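Local coordinates for protein mandelate racemase/muconate lactonizing enzyme (Polaromonas sp., PDB 2OG9) that probably racemises or otherwise isomerises a hydroxy acid by proton abstraction next to a carboxylate, as a mandelate racemase-like member of the enolase superfamily, at residues 13-24 with 47-58; 340-348 with 360-371. All blocks are in the same frame, centred on the assembly; numbering follows the deposited sequence.

Contact 1. Residues 13-24 with 47-58; sequences DRITWVRISSCY and IAILFAEIETAG
The carbonyl oxygen of E55 is gripped by two backbone amides, T16 N at 3.0 Å from E55 O in the carbonyl plane and W17 N tilted 31° from it. Two residues facing one make the classic beta bulge, which shifts the register by one. Beyond it strands 15-24 and 47-56 run as an antiparallel ladder, the inner pair of the four-stranded sheet in the N-terminal capping domain. W17, R19, E53 and E55 lie on the face that continues as S21, F51, C23 and I49. With CG anti to the backbone N (chi1 174°) and an extended chain, R19 lies alongside E53, and R19 NH1 forms a salt bridge with E53 OE1, 2.6 Å away, in the guanidinium plane but with a bent N-H (135°); R19 NH2 pairs with E378. The E55 carboxylate runs obliquely beside the indole, W17 CZ3 lying 3.3 Å from E55 OE2, while R384 forms a salt bridge with E55 and a cation-pi contact with W17, whose NE1 bonds Q380. On the other face V18, I20 and A52 pack on F122 of helix 114-133, and A48 CB makes a CH-pi contact over the Y24 ring. Past the bulge, T56 OG1 donates to D13 OD2 at 2.6 Å, R133 pairs with the same oxygen, and D13 OD1 takes R14 N and G58 N. With two amides on one oxygen and a hydroxyl and a guanidinium on the other, this buried aspartate is probably kept ionised.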
loop_
_atom_site.group_PDB
_atom_site.type_symbol
_atom_site.label_atom_id
_atom_site.label_comp_id
_atom_site.label_asym_id
_atom_site.label_seq_id
_atom_site.Cartn_x
_atom_site.Cartn_y
_atom_site.Cartn_z
ATOM N N ASP A 13 -15.816 3.645 46.231
ATOM C CA ASP A 13 -15.634 4.798 47.101
ATOM C C ASP A 13 -16.415 5.949 46.470
ATOM O O ASP A 13 -17.158 5.748 45.510
ATOM C CB ASP A 13 -14.148 5.165 47.169
ATOM C CG ASP A 13 -13.795 5.954 48.412
ATOM O OD1 ASP A 13 -14.708 6.544 49.036
ATOM O OD2 ASP A 13 -12.593 5.988 48.758
ATOM N N ARG A 14 -16.237 7.152 46.999
ATOM C CA ARG A 14 -16.929 8.312 46.464
ATOM C C ARG A 14 -16.123 9.580 46.735
ATOM O O ARG A 14 -15.741 9.851 47.873
ATOM C CB ARG A 14 -18.317 8.418 47.099
ATOM C CG ARG A 14 -19.233 9.423 46.439
ATOM C CD ARG A 14 -19.727 10.433 47.460
ATOM N NE ARG A 14 -20.297 9.775 48.635
ATOM C CZ ARG A 14 -20.545 10.389 49.788
ATOM N NH1 ARG A 14 -20.275 11.680 49.925
ATOM N NH2 ARG A 14 -21.052 9.710 50.809
ATOM N N ILE A 15 -15.856 10.342 45.680
ATOM C CA ILE A 15 -15.097 11.584 45.786
ATOM C C ILE A 15 -15.956 12.638 46.475
ATOM O O ILE A 15 -17.083 12.894 46.059
ATOM C CB ILE A 15 -14.688 12.106 44.384
ATOM C CG1 ILE A 15 -13.776 11.080 43.697
ATOM C CG2 ILE A 15 -14.014 13.471 44.510
ATOM C CD1 ILE A 15 -13.376 11.441 42.269
ATOM N N THR A 16 -15.417 13.262 47.517
ATOM C CA THR A 16 -16.177 14.263 48.250
ATOM C C THR A 16 -15.544 15.647 48.276
ATOM O O THR A 16 -16.228 16.637 48.525
ATOM C CB THR A 16 -16.410 13.803 49.706
ATOM O OG1 THR A 16 -15.150 13.520 50.326
ATOM C CG2 THR A 16 -17.267 12.543 49.737
ATOM N N TRP A 17 -14.247 15.726 47.997
ATOM C CA TRP A 17 -13.549 17.005 48.040
ATOM C C TRP A 17 -12.457 17.066 46.985
ATOM O O TRP A 17 -11.798 16.069 46.707
ATOM C CB TRP A 17 -12.919 17.189 49.427
ATOM C CG TRP A 17 -12.179 18.483 49.635
ATOM C CD1 TRP A 17 -12.725 19.713 49.879
ATOM C CD2 TRP A 17 -10.755 18.662 49.678
ATOM N NE1 TRP A 17 -11.730 20.642 50.078
ATOM C CE2 TRP A 17 -10.512 20.024 49.961
ATOM C CE3 TRP A 17 -9.661 17.802 49.505
ATOM C CZ2 TRP A 17 -9.220 20.548 50.078
ATOM C CZ3 TRP A 17 -8.374 18.322 49.622
ATOM C CH2 TRP A 17 -8.166 19.683 49.906
ATOM N N VAL A 18 -12.274 18.242 46.400
ATOM C CA VAL A 18 -11.244 18.442 45.387
ATOM C C VAL A 18 -10.672 19.841 45.542
ATOM O O VAL A 18 -11.419 20.803 45.708
ATOM C CB VAL A 18 -11.812 18.311 43.950
ATOM C CG1 VAL A 18 -10.708 18.545 42.938
ATOM C CG2 VAL A 18 -12.428 16.938 43.745
ATOM N N ARG A 19 -9.348 19.951 45.505
ATOM C CA ARG A 19 -8.695 21.250 45.608
ATOM C C ARG A 19 -7.649 21.414 44.514
ATOM O O ARG A 19 -6.815 20.537 44.303
ATOM C CB ARG A 19 -8.021 21.430 46.975
ATOM C CG ARG A 19 -7.208 22.723 47.071
ATOM C CD ARG A 19 -6.821 23.075 48.509
ATOM N NE ARG A 19 -6.042 24.310 48.560
ATOM C CZ ARG A 19 -4.758 24.399 48.227
ATOM N NH1 ARG A 19 -4.101 23.319 47.828
ATOM N NH2 ARG A 19 -4.130 25.570 48.276
ATOM N N ILE A 20 -7.704 22.537 43.812
ATOM C CA ILE A 20 -6.736 22.810 42.761
ATOM C C ILE A 20 -5.944 24.050 43.121
ATOM O O ILE A 20 -6.485 25.012 43.665
ATOM C CB ILE A 20 -7.406 23.030 41.401
ATOM C CG1 ILE A 20 -8.521 24.065 41.538
ATOM C CG2 ILE A 20 -7.903 21.701 40.855
ATOM C CD1 ILE A 20 -9.114 24.484 40.226
ATOM N N SER A 21 -4.655 24.017 42.810
ATOM C CA SER A 21 -3.762 25.122 43.114
ATOM C C SER A 21 -2.874 25.406 41.916
ATOM O O SER A 21 -2.384 24.478 41.278
ATOM C CB SER A 21 -2.856 24.759 44.300
ATOM O OG SER A 21 -3.578 24.168 45.361
ATOM N N SER A 22 -2.669 26.685 41.619
ATOM C CA SER A 22 -1.794 27.088 40.526
ATOM C C SER A 22 -0.554 27.652 41.208
ATOM O O SER A 22 -0.564 28.765 41.731
ATOM C CB SER A 22 -2.456 28.153 39.653
ATOM O OG SER A 22 -1.652 28.429 38.513
ATOM N N CYS A 23 0.507 26.857 41.200
ATOM C CA CYS A 23 1.765 27.205 41.846
ATOM C C CYS A 23 2.855 27.597 40.853
ATOM O O CYS A 23 3.178 26.835 39.949
ATOM C CB CYS A 23 2.215 26.004 42.682
ATOM S SG CYS A 23 3.818 26.162 43.461
ATOM N N TYR A 24 3.424 28.788 41.021
ATOM C CA TYR A 24 4.476 29.245 40.118
ATOM C C TYR A 24 5.866 28.999 40.679
ATOM O O TYR A 24 6.328 29.701 41.584
ATOM C CB TYR A 24 4.281 30.722 39.782
ATOM C CG TYR A 24 3.140 30.931 38.817
ATOM C CD1 TYR A 24 3.378 31.129 37.457
ATOM C CD2 TYR A 24 1.816 30.872 39.253
ATOM C CE1 TYR A 24 2.326 31.262 36.555
ATOM C CE2 TYR A 24 0.756 31.002 38.359
ATOM C CZ TYR A 24 1.021 31.199 37.014
ATOM O OH TYR A 24 -0.023 31.345 36.129
ATOM N N ILE A 47 7.968 28.144 36.077
ATOM C CA ILE A 47 7.112 27.108 35.510
ATOM C C ILE A 47 5.822 27.059 36.323
ATOM O O ILE A 47 5.857 26.969 37.553
ATOM C CB ILE A 47 7.791 25.718 35.552
ATOM C CG1 ILE A 47 9.050 25.728 34.686
ATOM C CG2 ILE A 47 6.825 24.647 35.047
ATOM C CD1 ILE A 47 9.807 24.413 34.691
ATOM N N ALA A 48 4.685 27.136 35.635
ATOM C CA ALA A 48 3.391 27.098 36.305
ATOM C C ALA A 48 2.984 25.652 36.554
ATOM O O ALA A 48 2.861 24.872 35.615
ATOM C CB ALA A 48 2.338 27.807 35.448
ATOM N N ILE A 49 2.770 25.293 37.817
ATOM C CA ILE A 49 2.384 23.930 38.155
ATOM C C ILE A 49 0.939 23.903 38.640
ATOM O O ILE A 49 0.555 24.704 39.489
ATOM C CB ILE A 49 3.266 23.355 39.299
ATOM C CG1 ILE A 49 4.756 23.526 38.971
ATOM C CG2 ILE A 49 2.913 21.896 39.535
ATOM C CD1 ILE A 49 5.244 22.702 37.801
ATOM N N LEU A 50 0.134 23.000 38.094
ATOM C CA LEU A 50 -1.253 22.875 38.537
ATOM C C LEU A 50 -1.367 21.647 39.428
ATOM O O LEU A 50 -1.208 20.521 38.966
ATOM C CB LEU A 50 -2.209 22.723 37.347
ATOM C CG LEU A 50 -3.645 22.349 37.741
ATOM C CD1 LEU A 50 -4.262 23.491 38.529
ATOM C CD2 LEU A 50 -4.470 22.042 36.500
ATOM N N PHE A 51 -1.619 21.864 40.715
ATOM C CA PHE A 51 -1.767 20.757 41.646
ATOM C C PHE A 51 -3.242 20.431 41.851
ATOM O O PHE A 51 -4.081 21.329 41.937
ATOM C CB PHE A 51 -1.150 21.105 43.006
ATOM C CG PHE A 51 0.351 21.061 43.026
ATOM C CD1 PHE A 51 1.027 19.851 42.894
ATOM C CD2 PHE A 51 1.090 22.233 43.179
ATOM C CE1 PHE A 51 2.425 19.808 42.913
ATOM C CE2 PHE A 51 2.488 22.200 43.197
ATOM C CZ PHE A 51 3.152 20.984 43.064
ATOM N N ALA A 52 -3.549 19.142 41.911
ATOM C CA ALA A 52 -4.909 18.688 42.151
ATOM C C ALA A 52 -4.857 17.736 43.333
ATOM O O ALA A 52 -4.019 16.824 43.377
ATOM C CB ALA A 52 -5.466 17.969 40.927
ATOM N N GLU A 53 -5.735 17.974 44.301
ATOM C CA GLU A 53 -5.832 17.137 45.490
ATOM C C GLU A 53 -7.244 16.577 45.500
ATOM O O GLU A 53 -8.217 17.310 45.294
ATOM C CB GLU A 53 -5.590 17.964 46.754
ATOM C CG GLU A 53 -4.159 18.461 46.905
ATOM C CD GLU A 53 -4.028 19.524 47.984
ATOM O OE1 GLU A 53 -4.071 20.729 47.651
ATOM O OE2 GLU A 53 -3.899 19.152 49.168
ATOM N N ILE A 54 -7.350 15.273 45.720
ATOM C CA ILE A 54 -8.640 14.600 45.740
ATOM C C ILE A 54 -8.759 13.758 47.006
ATOM O O ILE A 54 -7.818 13.052 47.388
ATOM C CB ILE A 54 -8.802 13.677 44.498
ATOM C CG1 ILE A 54 -8.768 14.516 43.214
ATOM C CG2 ILE A 54 -10.111 12.908 44.575
ATOM C CD1 ILE A 54 -8.838 13.679 41.935
ATOM N N GLU A 55 -9.915 13.839 47.655
ATOM C CA GLU A 55 -10.171 13.079 48.874
ATOM C C GLU A 55 -11.559 12.454 48.782
ATOM O O GLU A 55 -12.455 13.014 48.154
ATOM C CB GLU A 55 -10.042 13.991 50.101
ATOM C CG GLU A 55 -8.588 14.256 50.487
ATOM C CD GLU A 55 -8.428 15.253 51.627
ATOM O OE1 GLU A 55 -9.315 15.320 52.507
ATOM O OE2 GLU A 55 -7.397 15.959 51.649
ATOM N N THR A 56 -11.733 11.295 49.409
ATOM C CA THR A 56 -13.002 10.575 49.339
ATOM C C THR A 56 -13.690 10.362 50.684
ATOM O O THR A 56 -13.094 10.559 51.740
ATOM C CB THR A 56 -12.797 9.193 48.709
ATOM O OG1 THR A 56 -12.061 8.365 49.620
ATOM C CG2 THR A 56 -12.015 9.313 47.399
ATOM N N ALA A 57 -14.948 9.933 50.624
ATOM C CA ALA A 57 -15.729 9.671 51.826
ATOM C C ALA A 57 -15.041 8.580 52.639
ATOM O O ALA A 57 -15.183 8.512 53.858
ATOM C CB ALA A 57 -17.140 9.229 51.445
ATOM N N GLY A 58 -14.286 7.731 51.951
ATOM C CA GLY A 58 -13.587 6.645 52.615
ATOM C C GLY A 58 -12.263 7.040 53.242
ATOM O O GLY A 58 -11.540 6.183 53.747
#

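Contact 2. Residues 340-348 with 360-371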
loop_
_atom_site.group_PDB
_atom_site.type_symbol
_atom_site.label_atom_id
_atom_site.label_comp_id
_atom_site.label_asym_id
_atom_site.label_seq_id
_atom_site.Cartn_x
_atom_site.Cartn_y
_atom_site.Cartn_z
ATOM N N LEU A 340 11.997 20.644 39.861
ATOM C CA LEU A 340 10.779 20.498 40.638
ATOM C C LEU A 340 10.942 20.146 42.115
ATOM O O LEU A 340 9.984 20.250 42.874
ATOM C CB LEU A 340 9.869 19.454 39.991
ATOM C CG LEU A 340 9.595 19.589 38.493
ATOM C CD1 LEU A 340 8.478 18.615 38.114
ATOM C CD2 LEU A 340 9.184 21.016 38.151
ATOM N N GLU A 341 12.136 19.730 42.524
ATOM C CA GLU A 341 12.371 19.327 43.913
ATOM C C GLU A 341 11.803 20.229 45.017
ATOM O O GLU A 341 11.252 19.727 45.991
ATOM C CB GLU A 341 13.872 19.108 44.147
ATOM C CG GLU A 341 14.457 18.006 43.274
ATOM C CD GLU A 341 15.895 17.667 43.628
ATOM O OE1 GLU A 341 16.679 18.599 43.907
ATOM O OE2 GLU A 341 16.242 16.466 43.612
ATOM N N PRO A 342 11.924 21.563 44.885
ATOM C CA PRO A 342 11.402 22.476 45.912
ATOM C C PRO A 342 9.907 22.323 46.211
ATOM O O PRO A 342 9.438 22.726 47.273
ATOM C CB PRO A 342 11.712 23.859 45.336
ATOM C CG PRO A 342 12.929 23.627 44.529
ATOM C CD PRO A 342 12.625 22.320 43.835
ATOM N N LEU A 343 9.166 21.742 45.275
ATOM C CA LEU A 343 7.725 21.566 45.438
ATOM C C LEU A 343 7.343 20.407 46.344
ATOM O O LEU A 343 6.235 20.371 46.876
ATOM C CB LEU A 343 7.066 21.328 44.075
ATOM C CG LEU A 343 7.211 22.363 42.960
ATOM C CD1 LEU A 343 6.637 21.782 41.673
ATOM C CD2 LEU A 343 6.491 23.652 43.337
ATOM N N PHE A 344 8.258 19.456 46.508
ATOM C CA PHE A 344 7.989 18.264 47.297
ATOM C C PHE A 344 8.919 18.045 48.487
ATOM O O PHE A 344 10.002 18.617 48.558
ATOM C CB PHE A 344 8.053 17.048 46.376
ATOM C CG PHE A 344 7.315 17.241 45.081
ATOM C CD1 PHE A 344 5.937 17.439 45.076
ATOM C CD2 PHE A 344 8.001 17.261 43.871
ATOM C CE1 PHE A 344 5.249 17.657 43.882
ATOM C CE2 PHE A 344 7.322 17.479 42.669
ATOM C CZ PHE A 344 5.942 17.679 42.675
ATOM N N ASN A 345 8.479 17.195 49.408
ATOM C CA ASN A 345 9.248 16.873 50.603
ATOM C C ASN A 345 10.103 15.640 50.371
ATOM O O ASN A 345 10.975 15.329 51.177
ATOM C CB ASN A 345 8.304 16.609 51.773
ATOM C CG ASN A 345 7.455 17.808 52.111
ATOM O OD1 ASN A 345 6.233 17.701 52.262
ATOM N ND2 ASN A 345 8.093 18.961 52.235
ATOM N N GLU A 346 9.857 14.948 49.262
ATOM C CA GLU A 346 10.586 13.727 48.931
ATOM C C GLU A 346 11.627 13.951 47.834
ATOM O O GLU A 346 11.582 14.951 47.127
ATOM C CB GLU A 346 9.604 12.639 48.490
ATOM C CG GLU A 346 8.534 12.271 49.523
ATOM C CD GLU A 346 7.441 13.316 49.654
ATOM O OE1 GLU A 346 7.324 14.186 48.764
ATOM O OE2 GLU A 346 6.680 13.261 50.643
ATOM N N ARG A 347 12.555 13.010 47.686
ATOM C CA ARG A 347 13.606 13.133 46.679
ATOM C C ARG A 347 13.903 11.813 45.985
ATOM O O ARG A 347 13.676 10.739 46.541
ATOM C CB ARG A 347 14.898 13.653 47.322
ATOM C CG ARG A 347 14.825 15.077 47.848
ATOM C CD ARG A 347 14.865 16.087 46.714
ATOM N NE ARG A 347 14.848 17.472 47.180
ATOM C CZ ARG A 347 13.770 18.107 47.640
ATOM N NH1 ARG A 347 12.594 17.490 47.703
ATOM N NH2 ARG A 347 13.866 19.373 48.027
ATOM N N ILE A 348 14.411 11.909 44.761
ATOM C CA ILE A 348 14.769 10.733 43.978
ATOM C C ILE A 348 16.232 10.410 44.274
ATOM O O ILE A 348 17.057 11.312 44.414
ATOM C CB ILE A 348 14.627 11.004 42.460
ATOM C CG1 ILE A 348 13.168 11.329 42.117
ATOM C CG2 ILE A 348 15.126 9.805 41.671
ATOM C CD1 ILE A 348 12.203 10.186 42.351
ATOM N N ARG A 360 7.699 4.059 48.352
ATOM C CA ARG A 360 6.556 4.514 49.141
ATOM C C ARG A 360 5.256 4.425 48.326
ATOM O O ARG A 360 5.287 4.362 47.098
ATOM C CB ARG A 360 6.795 5.953 49.629
ATOM C CG ARG A 360 7.856 6.714 48.850
ATOM C CD ARG A 360 8.299 7.979 49.588
ATOM N NE ARG A 360 9.587 8.468 49.100
ATOM C CZ ARG A 360 9.785 9.015 47.903
ATOM N NH1 ARG A 360 8.775 9.157 47.060
ATOM N NH2 ARG A 360 10.999 9.406 47.542
ATOM N N PRO A 361 4.098 4.397 49.005
ATOM C CA PRO A 361 2.784 4.311 48.347
ATOM C C PRO A 361 2.481 5.429 47.346
ATOM O O PRO A 361 2.817 6.593 47.581
ATOM C CB PRO A 361 1.810 4.323 49.521
ATOM C CG PRO A 361 2.591 3.625 50.606
ATOM C CD PRO A 361 3.963 4.247 50.468
ATOM N N GLY A 362 1.836 5.061 46.237
ATOM C CA GLY A 362 1.479 6.024 45.205
ATOM C C GLY A 362 2.665 6.681 44.526
ATOM O O GLY A 362 3.691 6.039 44.292
ATOM N N LEU A 363 2.522 7.961 44.191
ATOM C CA LEU A 363 3.603 8.706 43.562
ATOM C C LEU A 363 4.732 8.935 44.552
ATOM O O LEU A 363 5.878 9.134 44.158
ATOM C CB LEU A 363 3.111 10.067 43.069
ATOM C CG LEU A 363 2.339 10.124 41.755
ATOM C CD1 LEU A 363 2.045 11.583 41.413
ATOM C CD2 LEU A 363 3.169 9.482 40.654
ATOM N N GLY A 364 4.397 8.922 45.837
ATOM C CA GLY A 364 5.394 9.144 46.869
ATOM C C GLY A 364 5.747 10.613 47.002
ATOM O O GLY A 364 6.892 10.965 47.308
ATOM N N LEU A 365 4.763 11.477 46.776
ATOM C CA LEU A 365 4.976 12.918 46.853
ATOM C C LEU A 365 3.981 13.635 47.760
ATOM O O LEU A 365 2.798 13.285 47.806
ATOM C CB LEU A 365 4.877 13.542 45.453
ATOM C CG LEU A 365 5.810 13.053 44.341
ATOM C CD1 LEU A 365 5.345 13.651 43.016
ATOM C CD2 LEU A 365 7.258 13.449 44.635
ATOM N N THR A 366 4.478 14.642 48.474
ATOM C CA THR A 366 3.658 15.483 49.342
ATOM C C THR A 366 4.157 16.904 49.110
ATOM O O THR A 366 5.350 17.114 48.882
ATOM C CB THR A 366 3.801 15.118 50.843
ATOM O OG1 THR A 366 5.182 15.143 51.219
ATOM C CG2 THR A 366 3.211 13.739 51.118
ATOM N N LEU A 367 3.253 17.872 49.150
ATOM C CA LEU A 367 3.614 19.263 48.902
ATOM C C LEU A 367 4.455 19.885 50.008
ATOM O O LEU A 367 4.136 19.754 51.187
ATOM C CB LEU A 367 2.352 20.097 48.703
ATOM C CG LEU A 367 1.425 19.598 47.594
ATOM C CD1 LEU A 367 0.146 20.436 47.568
ATOM C CD2 LEU A 367 2.152 19.679 46.263
ATOM N N SER A 368 5.522 20.573 49.615
ATOM C CA SER A 368 6.399 21.219 50.579
ATOM C C SER A 368 5.733 22.491 51.098
ATOM O O SER A 368 4.717 22.936 50.564
ATOM C CB SER A 368 7.732 21.579 49.925
ATOM O OG SER A 368 7.576 22.658 49.016
ATOM N N GLY A 369 6.310 23.072 52.143
ATOM C CA GLY A 369 5.753 24.291 52.699
ATOM C C GLY A 369 5.928 25.470 51.760
ATOM O O GLY A 369 5.217 26.467 51.874
ATOM N N GLN A 370 6.872 25.355 50.829
ATOM C CA GLN A 370 7.145 26.414 49.858
ATOM C C GLN A 370 6.029 26.609 48.840
ATOM O O GLN A 370 5.864 27.701 48.296
ATOM C CB GLN A 370 8.448 26.120 49.108
ATOM C CG GLN A 370 9.686 26.720 49.744
ATOM C CD GLN A 370 9.835 28.204 49.442
ATOM O OE1 GLN A 370 8.897 28.985 49.613
ATOM N NE2 GLN A 370 11.022 28.597 48.993
ATOM N N VAL A 371 5.268 25.551 48.577
ATOM C CA VAL A 371 4.180 25.621 47.607
ATOM C C VAL A 371 3.186 26.732 47.935
ATOM O O VAL A 371 2.760 27.479 47.051
ATOM C CB VAL A 371 3.429 24.275 47.522
ATOM C CG1 VAL A 371 2.197 24.411 46.639
ATOM C CG2 VAL A 371 4.354 23.208 46.959
#
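E346 grips T366 with both carboxylate oxygens: OE2 receives the hydroxyl OG1 of T366 at a very short 2.5 Å, and OE1 takes the backbone N of T366 at 2.9 Å from the syn side, well out of the carboxylate plane. A bend at chi2 (75°) folds the glutamate back across segment 360-371, where E346 CG passes 3.1 Å from G364 O. T366 meets it at about a right angle, its OG1 set between its own backbone N and carbonyl carbon (chi1 54°). With an alanine here instead of E346, the hydroxyl and amide of T366 would probably lose the acceptor they share, and the hydroxyl would be less fixed in its rotation. E346 CB lies over one face of the R360 guanidinium, offset toward its rim, 3.6 Å from R360 NH2, a packing contact of the aliphatic stem. These loops follow strand 333-335 and lead the chain from the TIM-barrel part back to strand 375-382, the edge strand of the N-terminal capping sheet; a single backbone bridge between F344 and L367 pairs them, with N345 N bonded to T366 O and S368 N to L343 O. S368 extends the pairing with its side chain, S368 OG donating to P342 O at 2.6 Å in the carbonyl plane while accepting a weak capping bond from Q370 N at the turn into helix 370-374. The F344 ring is sandwiched: L343 CB covers one face, and L365 CD1 stands over the centre of the other, 4.1 Å from the F344 ring centroid and 12° off the normal. T366 O lies in plane at the ring edge. Beside this, L343 CD2 packs against V371 CG2 at 4.2 Å, with C23 of the capping sheet also touching both residues.

The two contacts illustrate how a buried strand pair and a pair of chain segments without regular strands are held differently. Contact 1 is largely buried and rests on a repeating backbone ladder, one face charged toward the bulge and apolar toward C23, I49 and F51, where contact 2 packs, the other face against helices 73-83 and 114-133. Contact 2 is only partly buried; a lone bridge leaves much of the joining to a carboxylate and a serine, with L343, F344 and L367 turned toward contact 1. Their centres lie about 15 Å apart, yet they meet directly in an apolar seam between the capping sheet and the loops that return the chain to it from the barrel.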